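Local coordinates for sulfur carrier protein ThiS (Escherichia coli, PDB 1ZUD) that carries sulfur as the donor for making the thiazole phosphate moiety of thiamine phosphate and pairs with the adenylyltransferase ThiF, at residues 32-37 with 57-62. Sequence-based numbering, arbitrary orientation.
Sequences AALAIN and ILLFQV
The ring of Phe60 lies across the neighbouring strand, over the low spot left by the small side chain of Ala33. It reaches over because CG sits between the backbone N and the carbonyl carbon (chi1 51°). Phe60 CZ then rests on Ala33 CB at 3.8 Å, and Ala33 O lies over one ring face, offset toward the rim. Replacing Phe60 by an alanine is likely to open a gap above Ala33, leaving its methyl and carbonyl oxygen without the ring that packs on them. Beneath the ring, Ala33 and Phe60 form a hydrogen-bonded antiparallel pair, with Ala33 N to Phe60 O at 3.0 Å; Ala35 and Leu58 form the next, with Ala35 N to Leu58 O also at 3.0 Å. The strands 32-36 and 56-61 are neighbours within the mixed sheet of a ubiquitin-like fold, whose helix 18-24 packs on the other face. There Leu34, Ile36, Ile57 and Leu59 interlock. Leu34 CD1 wedges against Ile57 CG2 at 3.5 Å, the two side chains crossing obliquely, while Ile36 and Ile57 run side by side, CG1 to CG1 at 3.9 Å. Leu59 CD1 fits over small Ala32, touching its CB at 3.9 Å, and also meets Leu34 CD1 at 4.0 Å. At the end of that face Gln61, bent at chi2 (-92°), brings NE2 to 3.7 Å from Ala32 CB. Val18, Leu21 and Leu22 of the helix press on the leucine and isoleucine bumps. On the Phe60 face, Trp174 and Arg230 of the ThiF chain pack against Ala33 and Leu58.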
ATOM      1  N   ALA D  32     -24.228  -3.470  -3.711  1.00 27.67           N
ATOM      2  CA  ALA D  32     -23.614  -4.346  -2.707  1.00 22.06           C
ATOM      3  C   ALA D  32     -23.091  -5.650  -3.268  1.00 28.03           C
ATOM      4  O   ALA D  32     -23.537  -6.111  -4.311  1.00 26.39           O
ATOM      5  CB  ALA D  32     -24.654  -4.650  -1.551  1.00 25.60           C
ATOM      6  N   ALA D  33     -22.091  -6.234  -2.619  1.00 23.45           N
ATOM      7  CA  ALA D  33     -21.622  -7.533  -3.083  1.00 28.34           C
ATOM      8  C   ALA D  33     -21.567  -8.318  -1.788  1.00 25.88           C
ATOM      9  O   ALA D  33     -21.512  -7.743  -0.705  1.00 26.25           O
ATOM     10  CB  ALA D  33     -20.221  -7.455  -3.759  1.00 25.93           C
ATOM     11  N   LEU D  34     -21.589  -9.630  -1.905  1.00 28.07           N
ATOM     12  CA  LEU D  34     -21.616 -10.485  -0.733  1.00 27.06           C
ATOM     13  C   LEU D  34     -20.618 -11.661  -0.866  1.00 23.37           C
ATOM     14  O   LEU D  34     -20.437 -12.237  -1.955  1.00 22.93           O
ATOM     15  CB  LEU D  34     -23.079 -10.994  -0.547  1.00 24.77           C
ATOM     16  CG  LEU D  34     -23.271 -11.872   0.694  1.00 26.67           C
ATOM     17  CD1 LEU D  34     -24.316 -11.233   1.585  1.00 32.03           C
ATOM     18  CD2 LEU D  34     -23.617 -13.297   0.303  1.00 29.35           C
ATOM     19  N   ALA D  35     -19.943 -11.987   0.233  1.00 21.54           N
ATOM     20  CA  ALA D  35     -19.044 -13.122   0.238  1.00 23.99           C
ATOM     21  C   ALA D  35     -19.517 -14.083   1.328  1.00 25.11           C
ATOM     22  O   ALA D  35     -20.040 -13.649   2.375  1.00 26.85           O
ATOM     23  CB  ALA D  35     -17.638 -12.697   0.546  1.00 22.14           C
ATOM     24  N   ILE D  36     -19.369 -15.379   1.083  1.00 27.45           N
ATOM     25  CA  ILE D  36     -19.719 -16.354   2.130  1.00 25.95           C
ATOM     26  C   ILE D  36     -18.496 -17.200   2.254  1.00 25.38           C
ATOM     27  O   ILE D  36     -18.033 -17.755   1.256  1.00 28.01           O
ATOM     28  CB  ILE D  36     -20.955 -17.249   1.763  1.00 30.84           C
ATOM     29  CG1 ILE D  36     -22.217 -16.405   1.894  1.00 31.25           C
ATOM     30  CG2 ILE D  36     -21.052 -18.498   2.736  1.00 27.26           C
ATOM     31  CD1 ILE D  36     -23.539 -17.164   1.482  1.00 31.83           C
ATOM     32  N   ASN D  37     -17.949 -17.277   3.472  1.00 23.47           N
ATOM     33  CA  ASN D  37     -16.756 -18.066   3.663  1.00 28.08           C
ATOM     34  C   ASN D  37     -15.670 -17.653   2.686  1.00 28.00           C
ATOM     35  O   ASN D  37     -15.034 -18.477   2.050  1.00 25.86           O
ATOM     36  CB  ASN D  37     -17.082 -19.547   3.520  1.00 29.05           C
ATOM     37  CG  ASN D  37     -18.082 -19.991   4.571  1.00 38.65           C
ATOM     38  OD1 ASN D  37     -18.135 -19.406   5.653  1.00 35.49           O
ATOM     39  ND2 ASN D  37     -18.893 -21.005   4.256  1.00 41.94           N
ATOM     40  N   ILE D  57     -20.395 -14.381   6.711  1.00 26.81           N
ATOM     41  CA  ILE D  57     -20.866 -13.549   5.625  1.00 26.25           C
ATOM     42  C   ILE D  57     -20.399 -12.106   5.732  1.00 29.63           C
ATOM     43  O   ILE D  57     -20.326 -11.551   6.821  1.00 32.07           O
ATOM     44  CB  ILE D  57     -22.382 -13.580   5.606  1.00 24.67           C
ATOM     45  CG1 ILE D  57     -22.874 -15.047   5.518  1.00 34.49           C
ATOM     46  CG2 ILE D  57     -22.905 -12.880   4.358  1.00 31.33           C
ATOM     47  CD1 ILE D  57     -24.405 -15.139   5.627  1.00 27.66           C
ATOM     48  N   LEU D  58     -20.071 -11.528   4.585  1.00 29.98           N
ATOM     49  CA  LEU D  58     -19.646 -10.120   4.486  1.00 30.89           C
ATOM     50  C   LEU D  58     -20.535  -9.476   3.443  1.00 30.48           C
ATOM     51  O   LEU D  58     -20.734 -10.012   2.341  1.00 33.32           O
ATOM     52  CB  LEU D  58     -18.209 -10.006   3.973  1.00 31.81           C
ATOM     53  CG  LEU D  58     -17.122 -10.707   4.761  1.00 35.84           C
ATOM     54  CD1 LEU D  58     -15.779 -10.327   4.157  1.00 42.52           C
ATOM     55  CD2 LEU D  58     -17.197 -10.264   6.254  1.00 40.16           C
ATOM     56  N   LEU D  59     -21.087  -8.340   3.799  1.00 25.23           N
ATOM     57  CA  LEU D  59     -21.922  -7.591   2.903  1.00 28.96           C
ATOM     58  C   LEU D  59     -21.226  -6.221   2.821  1.00 30.17           C
ATOM     59  O   LEU D  59     -21.048  -5.576   3.847  1.00 35.37           O
ATOM     60  CB  LEU D  59     -23.293  -7.436   3.516  1.00 26.50           C
ATOM     61  CG  LEU D  59     -24.131  -6.541   2.639  1.00 31.88           C
ATOM     62  CD1 LEU D  59     -24.391  -7.271   1.300  1.00 33.22           C
ATOM     63  CD2 LEU D  59     -25.409  -6.160   3.402  1.00 36.78           C
ATOM     64  N   PHE D  60     -20.804  -5.790   1.643  1.00 28.12           N
ATOM     65  CA  PHE D  60     -20.088  -4.490   1.547  1.00 32.35           C
ATOM     66  C   PHE D  60     -20.489  -3.727   0.285  1.00 29.25           C
ATOM     67  O   PHE D  60     -21.039  -4.288  -0.660  1.00 28.66           O
ATOM     68  CB  PHE D  60     -18.543  -4.718   1.573  1.00 26.26           C
ATOM     69  CG  PHE D  60     -18.054  -5.755   0.559  1.00 32.20           C
ATOM     70  CD1 PHE D  60     -18.241  -7.130   0.787  1.00 30.89           C
ATOM     71  CD2 PHE D  60     -17.488  -5.356  -0.644  1.00 25.71           C
ATOM     72  CE1 PHE D  60     -17.869  -8.087  -0.186  1.00 30.53           C
ATOM     73  CE2 PHE D  60     -17.108  -6.295  -1.621  1.00 26.58           C
ATOM     74  CZ  PHE D  60     -17.300  -7.680  -1.388  1.00 26.33           C
ATOM     75  N   GLN D  61     -20.191  -2.439   0.251  1.00 26.66           N
ATOM     76  CA  GLN D  61     -20.584  -1.642  -0.913  1.00 25.18           C
ATOM     77  C   GLN D  61     -19.429  -1.409  -1.847  1.00 25.12           C
ATOM     78  O   GLN D  61     -18.257  -1.444  -1.425  1.00 23.21           O
ATOM     79  CB  GLN D  61     -21.116  -0.283  -0.449  1.00 30.29           C
ATOM     80  CG  GLN D  61     -22.486  -0.365   0.186  1.00 45.89           C
ATOM     81  CD  GLN D  61     -23.600  -0.143  -0.834  1.00 54.80           C
ATOM     82  OE1 GLN D  61     -23.535   0.806  -1.624  1.00 58.09           O
ATOM     83  NE2 GLN D  61     -24.626  -1.004  -0.818  1.00 52.18           N
ATOM     84  N   VAL D  62     -19.764  -1.180  -3.117  1.00 21.02           N
ATOM     85  CA  VAL D  62     -18.739  -0.903  -4.100  1.00 27.42           C
ATOM     86  C   VAL D  62     -18.108   0.500  -3.828  1.00 27.76           C
ATOM     87  O   VAL D  62     -18.798   1.435  -3.375  1.00 23.17           O
ATOM     88  CB  VAL D  62     -19.338  -0.890  -5.542  1.00 28.84           C
ATOM     89  CG1 VAL D  62     -20.501   0.210  -5.662  1.00 19.39           C
ATOM     90  CG2 VAL D  62     -18.165  -0.673  -6.592  1.00 25.31           C
TER